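Side-chain contacts in agmatinase (Burkholderia thailandensis, PDB 4DZ4), which probably hydrolyses agmatine to putrescine and urea at a centre of two manganese ions, as a member of the agmatinase branch of the arginase family: residues B[218-221]-B[227-230]; B[270-275]-B[305-310]. All blocks are in the same frame, centred on the assembly; numbering follows the deposited sequence.

Interaction 1: B[218-221]-B[227-230]; sequences AWVH and ATLE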
ATOM      1  N   ALA B 218       4.645   5.310  29.724  1.00 12.94           N
ATOM      2  CA  ALA B 218       5.934   5.778  30.254  1.00 13.79           C
ATOM      3  C   ALA B 218       6.388   4.925  31.438  1.00 14.23           C
ATOM      4  O   ALA B 218       7.580   4.629  31.585  1.00 14.89           O
ATOM      5  CB  ALA B 218       5.858   7.232  30.686  1.00 14.05           C
ATOM      6  N   TRP B 219       5.425   4.506  32.248  1.00 14.37           N
ATOM      7  CA  TRP B 219       5.741   3.721  33.446  1.00 15.03           C
ATOM      8  C   TRP B 219       6.292   2.374  33.034  1.00 14.69           C
ATOM      9  O   TRP B 219       7.280   1.887  33.600  1.00 14.89           O
ATOM     10  CB  TRP B 219       4.490   3.607  34.322  1.00 15.33           C
ATOM     11  CG  TRP B 219       4.768   3.026  35.691  1.00 16.29           C
ATOM     12  CD1 TRP B 219       4.904   3.719  36.894  1.00 17.27           C
ATOM     13  CD2 TRP B 219       4.903   1.602  36.045  1.00 16.44           C
ATOM     14  NE1 TRP B 219       5.117   2.834  37.948  1.00 17.98           N
ATOM     15  CE2 TRP B 219       5.148   1.556  37.493  1.00 17.48           C
ATOM     16  CE3 TRP B 219       4.879   0.410  35.330  1.00 16.21           C
ATOM     17  CZ2 TRP B 219       5.328   0.347  38.173  1.00 17.97           C
ATOM     18  CZ3 TRP B 219       5.063  -0.788  36.021  1.00 16.96           C
ATOM     19  CH2 TRP B 219       5.297  -0.816  37.404  1.00 17.40           C
ATOM     20  N   VAL B 220       5.677   1.767  32.018  1.00 14.24           N
ATOM     21  CA  VAL B 220       6.111   0.473  31.534  1.00 14.18           C
ATOM     22  C   VAL B 220       7.513   0.594  30.942  1.00 14.71           C
ATOM     23  O   VAL B 220       8.363  -0.248  31.201  1.00 15.34           O
ATOM     24  CB  VAL B 220       5.128  -0.144  30.523  1.00 14.05           C
ATOM     25  CG1 VAL B 220       5.671  -1.447  29.944  1.00 14.32           C
ATOM     26  CG2 VAL B 220       3.784  -0.365  31.201  1.00 14.47           C
ATOM     27  N   HIS B 221       7.758   1.657  30.179  1.00 14.46           N
ATOM     28  CA  HIS B 221       9.065   1.863  29.569  1.00 14.93           C
ATOM     29  C   HIS B 221      10.125   2.053  30.637  1.00 15.58           C
ATOM     30  O   HIS B 221      11.233   1.553  30.508  1.00 16.00           O
ATOM     31  CB  HIS B 221       9.030   3.085  28.648  1.00 14.90           C
ATOM     32  CG  HIS B 221       8.236   2.865  27.378  1.00 14.75           C
ATOM     33  ND1 HIS B 221       8.385   1.764  26.608  1.00 15.46           N
ATOM     34  CD2 HIS B 221       7.285   3.659  26.748  1.00 14.42           C
ATOM     35  CE1 HIS B 221       7.562   1.847  25.545  1.00 14.52           C
ATOM     36  NE2 HIS B 221       6.894   3.016  25.632  1.00 14.31           N
ATOM     37  N   ALA B 227       8.607  -5.848  36.158  1.00 18.63           N
ATOM     38  CA  ALA B 227       8.003  -4.981  37.166  1.00 17.97           C
ATOM     39  C   ALA B 227       6.496  -4.779  36.913  1.00 16.73           C
ATOM     40  O   ALA B 227       5.683  -4.770  37.840  1.00 17.48           O
ATOM     41  CB  ALA B 227       8.735  -3.647  37.228  1.00 18.25           C
ATOM     42  N   THR B 228       6.142  -4.663  35.637  1.00 15.55           N
ATOM     43  CA  THR B 228       4.750  -4.448  35.241  1.00 15.46           C
ATOM     44  C   THR B 228       3.944  -5.699  35.559  1.00 16.88           C
ATOM     45  O   THR B 228       2.876  -5.640  36.169  1.00 16.77           O
ATOM     46  CB  THR B 228       4.670  -4.155  33.731  1.00 15.65           C
ATOM     47  OG1 THR B 228       5.411  -2.954  33.449  1.00 15.44           O
ATOM     48  CG2 THR B 228       3.235  -3.992  33.291  1.00 16.64           C
ATOM     49  N   LEU B 229       4.495  -6.833  35.145  1.00 18.47           N
ATOM     50  CA  LEU B 229       3.887  -8.114  35.385  1.00 21.44           C
ATOM     51  C   LEU B 229       3.666  -8.332  36.884  1.00 22.06           C
ATOM     52  O   LEU B 229       2.612  -8.812  37.305  1.00 23.24           O
ATOM     53  CB  LEU B 229       4.807  -9.171  34.783  1.00 24.32           C
ATOM     54  CG  LEU B 229       4.726 -10.621  35.144  1.00 28.67           C
ATOM     55  CD1 LEU B 229       3.313 -11.082  34.795  1.00 30.08           C
ATOM     56  CD2 LEU B 229       5.771 -11.281  34.266  1.00 31.95           C
ATOM     57  N   GLU B 230       4.659  -7.974  37.690  1.00 22.45           N
ATOM     58  CA  GLU B 230       4.554  -8.180  39.136  1.00 24.45           C
ATOM     59  C   GLU B 230       3.521  -7.257  39.783  1.00 23.40           C
ATOM     60  O   GLU B 230       2.796  -7.664  40.701  1.00 24.77           O
ATOM     61  CB  GLU B 230       5.941  -8.113  39.802  1.00 26.99           C
ATOM     62  CG  GLU B 230       6.826  -9.283  39.364  1.00 30.61           C
ATOM     63  CD  GLU B 230       8.249  -9.227  39.898  1.00 35.05           C
ATOM     64  OE1 GLU B 230       8.596  -8.238  40.580  1.00 36.08           O
ATOM     65  OE2 GLU B 230       9.030 -10.175  39.638  1.00 38.96           O
TER
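Two successive helices, 217-223 and 225-236, joined through Gly-224, bring Trp-219 and Val-220 against Thr-228 and Ala-227. The six-membered part of the Trp-219 indole enters the junction with its rim foremost. Its CZ3 lies 3.4 Å from Thr-228 OG1 and 3.8 Å from Thr-228 CA, while CH2 comes to 4.0 Å from the carbonyl O of Ala-227. That oxygen sits at the ring edge, close to the indole plane, so polarised aromatic C-H groups rather than the pi cloud meet the polar atoms. With CG anti to the backbone N (chi1 -170°), the indole reaches across to the second helix, so that the indole and the Thr-228 side chain point in opposite directions as they pass.

Helix 217-223 directly follows strand 213-216, an outermost strand of the parallel sheet of the alpha/beta arginase fold within this chain, and both Val-220 and Thr-228 also touch Val-200 of the neighbouring strand 198-202. Val-220 crosses Thr-228 at about a right angle, and both its methyls, CG1 and CG2, lie 3.8 Å from Thr-228 OG1. This buried hydroxyl is hydrogen-bonded to the carbonyl O of Gly-224, in the turn between the helices. The Thr-228 torsion (chi1 -61°) sets OG1 anti to its own carbonyl carbon, on the side where the tryptophan rim and the valine methyls converge. Ala-227 adds a looser apolar touch, its CB 4.5 Å from Trp-219 CH2, and the Trp-219 ring also meets that of His-223.

Interaction 2: B[270-275]-B[305-310]; sequences QALAIV and AAHVAC
Leu-272 wedges its two methyl groups against His-307 and Val-308, where helices 268-276 and 300-323 pack side by side. The segment axes approach to 10.1 Å and run nearly parallel, 11° apart. Packing is tightest at Leu-272 CD2, which lies 3.8 Å from Val-308 CG2 and 3.9 Å from His-307 CB. The other branch, CD1, reaches 4.0 Å from His-307 CB and approaches the imidazole obliquely near ND1. A chi1 of -87° holds CG of His-307 anti to its carbonyl carbon and carries the ring away from helix 268-276, leaving CB as its main point of contact.

One turn further on the fit is looser: Val-275 CG1 comes no nearer than 4.5 Å to Val-308 O. This slacker end is not a solvent side, since all four touching residues are buried. Val-275 also packs on Asp-311 and Leu-312, Val-308 rests on Phe-245 of strand 240-246, and Ala-263 of a neighbouring subunit meets Leu-272 and His-307. No hydrogen bond joins the two segments of these arginase-fold helices, so their cohesion here probably comes chiefly from dispersion and the exclusion of water.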
ATOM      1  N   GLN B 270       7.733  -6.242  24.669  1.00 12.13           N
ATOM      2  CA  GLN B 270       7.277  -5.887  26.033  1.00 12.89           C
ATOM      3  C   GLN B 270       5.927  -6.519  26.364  1.00 12.45           C
ATOM      4  O   GLN B 270       5.746  -7.107  27.431  1.00 12.82           O
ATOM      5  CB  GLN B 270       7.158  -4.370  26.236  1.00 13.26           C
ATOM      6  CG  GLN B 270       8.447  -3.565  26.240  1.00 14.50           C
ATOM      7  CD  GLN B 270       8.182  -2.060  26.180  1.00 15.52           C
ATOM      8  OE1 GLN B 270       7.496  -1.555  25.271  1.00 15.16           O
ATOM      9  NE2 GLN B 270       8.694  -1.331  27.166  1.00 16.21           N
ATOM     10  N   ALA B 271       4.964  -6.362  25.465  1.00 11.63           N
ATOM     11  CA  ALA B 271       3.629  -6.886  25.722  1.00 11.26           C
ATOM     12  C   ALA B 271       3.645  -8.406  25.921  1.00 11.60           C
ATOM     13  O   ALA B 271       2.968  -8.941  26.816  1.00 11.64           O
ATOM     14  CB  ALA B 271       2.660  -6.489  24.594  1.00 11.06           C
ATOM     15  N   LEU B 272       4.367  -9.106  25.048  1.00 11.39           N
ATOM     16  CA  LEU B 272       4.360 -10.562  25.103  1.00 11.99           C
ATOM     17  C   LEU B 272       5.089 -11.042  26.367  1.00 12.52           C
ATOM     18  O   LEU B 272       4.705 -12.052  26.968  1.00 12.87           O
ATOM     19  CB  LEU B 272       4.966 -11.155  23.829  1.00 12.02           C
ATOM     20  CG  LEU B 272       4.106 -10.915  22.562  1.00 11.94           C
ATOM     21  CD1 LEU B 272       4.881 -11.430  21.362  1.00 12.30           C
ATOM     22  CD2 LEU B 272       2.720 -11.587  22.653  1.00 11.90           C
ATOM     23  N   ALA B 273       6.148 -10.321  26.757  1.00 12.61           N
ATOM     24  CA  ALA B 273       6.897 -10.678  27.969  1.00 13.74           C
ATOM     25  C   ALA B 273       5.952 -10.595  29.183  1.00 14.15           C
ATOM     26  O   ALA B 273       6.009 -11.442  30.086  1.00 14.92           O
ATOM     27  CB  ALA B 273       8.082  -9.740  28.162  1.00 13.62           C
ATOM     28  N   ILE B 274       5.096  -9.571  29.194  1.00 13.36           N
ATOM     29  CA  ILE B 274       4.102  -9.415  30.267  1.00 13.68           C
ATOM     30  C   ILE B 274       3.052 -10.534  30.216  1.00 13.38           C
ATOM     31  O   ILE B 274       2.856 -11.240  31.210  1.00 13.83           O
ATOM     32  CB  ILE B 274       3.430  -8.020  30.231  1.00 13.28           C
ATOM     33  CG1 ILE B 274       4.478  -6.921  30.459  1.00 13.44           C
ATOM     34  CG2 ILE B 274       2.335  -7.920  31.298  1.00 13.53           C
ATOM     35  CD1 ILE B 274       3.986  -5.542  30.017  1.00 12.94           C
ATOM     36  N   VAL B 275       2.415 -10.723  29.069  1.00 12.32           N
ATOM     37  CA  VAL B 275       1.350 -11.733  28.942  1.00 12.71           C
ATOM     38  C   VAL B 275       1.850 -13.129  29.282  1.00 13.26           C
ATOM     39  O   VAL B 275       1.196 -13.876  30.042  1.00 13.87           O
ATOM     40  CB  VAL B 275       0.671 -11.692  27.558  1.00 12.02           C
ATOM     41  CG1 VAL B 275      -0.328 -12.854  27.386  1.00 12.28           C
ATOM     42  CG2 VAL B 275      -0.077 -10.362  27.424  1.00 11.51           C
ATOM     43  N   ALA B 305      -1.344  -9.511  17.308  1.00  8.61           N
ATOM     44  CA  ALA B 305      -2.605  -9.911  17.967  1.00  8.57           C
ATOM     45  C   ALA B 305      -2.700 -11.433  18.086  1.00  8.60           C
ATOM     46  O   ALA B 305      -3.099 -11.957  19.148  1.00  8.95           O
ATOM     47  CB  ALA B 305      -3.796  -9.386  17.171  1.00  8.08           C
ATOM     48  N   ALA B 306      -2.341 -12.136  16.997  1.00  8.86           N
ATOM     49  CA  ALA B 306      -2.345 -13.618  16.995  1.00  9.34           C
ATOM     50  C   ALA B 306      -1.361 -14.182  18.037  1.00  9.92           C
ATOM     51  O   ALA B 306      -1.692 -15.158  18.725  1.00 10.13           O
ATOM     52  CB  ALA B 306      -2.059 -14.178  15.605  1.00  9.30           C
ATOM     53  N   HIS B 307      -0.201 -13.530  18.195  1.00  9.55           N
ATOM     54  CA  HIS B 307       0.788 -13.957  19.224  1.00 10.45           C
ATOM     55  C   HIS B 307       0.181 -13.812  20.606  1.00 10.30           C
ATOM     56  O   HIS B 307       0.349 -14.694  21.447  1.00 10.45           O
ATOM     57  CB  HIS B 307       2.072 -13.122  19.139  1.00 10.58           C
ATOM     58  CG  HIS B 307       3.101 -13.653  18.165  1.00 11.23           C
ATOM     59  ND1 HIS B 307       4.169 -14.417  18.571  1.00 12.24           N
ATOM     60  CD2 HIS B 307       3.212 -13.516  16.784  1.00 11.47           C
ATOM     61  CE1 HIS B 307       4.931 -14.723  17.491  1.00 12.46           C
ATOM     62  NE2 HIS B 307       4.352 -14.155  16.396  1.00 11.75           N
ATOM     63  N   VAL B 308      -0.478 -12.680  20.878  1.00 10.00           N
ATOM     64  CA  VAL B 308      -1.129 -12.457  22.198  1.00 10.21           C
ATOM     65  C   VAL B 308      -2.129 -13.585  22.470  1.00 10.58           C
ATOM     66  O   VAL B 308      -2.106 -14.203  23.535  1.00 11.19           O
ATOM     67  CB  VAL B 308      -1.769 -11.056  22.313  1.00  9.72           C
ATOM     68  CG1 VAL B 308      -2.600 -10.921  23.616  1.00 10.14           C
ATOM     69  CG2 VAL B 308      -0.664  -9.996  22.233  1.00  9.74           C
ATOM     70  N   ALA B 309      -2.943 -13.891  21.466  1.00 10.58           N
ATOM     71  CA  ALA B 309      -3.984 -14.917  21.594  1.00 10.85           C
ATOM     72  C   ALA B 309      -3.329 -16.276  21.827  1.00 11.76           C
ATOM     73  O   ALA B 309      -3.804 -17.065  22.652  1.00 11.77           O
ATOM     74  CB  ALA B 309      -4.861 -14.943  20.333  1.00 10.79           C
ATOM     75  N   CYS B 310      -2.209 -16.521  21.151  1.00 12.10           N
ATOM     76  CA  CYS B 310      -1.525 -17.803  21.275  1.00 12.38           C
ATOM     77  C   CYS B 310      -0.985 -17.950  22.706  1.00 12.69           C
ATOM     78  O   CYS B 310      -1.170 -18.990  23.359  1.00 12.98           O
ATOM     79  CB  CYS B 310      -0.393 -17.912  20.240  1.00 12.49           C
ATOM     80  SG  CYS B 310       0.680 -19.366  20.470  1.00 13.94           S
TER

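Both segments of interaction 1 precede those of interaction 2 in the sequence, and the two contacts are centred 15 Å apart. Helix 268-276 joins them: one flank packs on helix 300-323 in interaction 2, while Ile-274 touches Thr-228 of interaction 1, CD1 to CG2 at 3.7 Å. His-221 ND1 and Gln-270 NE2, 3.2 Å apart, probably form a hydrogen bond between the two. Helices 225-236, 268-276 and 300-323 therefore pack in succession, with contacts to strands 198-202 and 240-246 of the parallel sheet. The latter ends at Asp-246, a manganese ligand, so these helices pack against the scaffold that carries part of the metal centre.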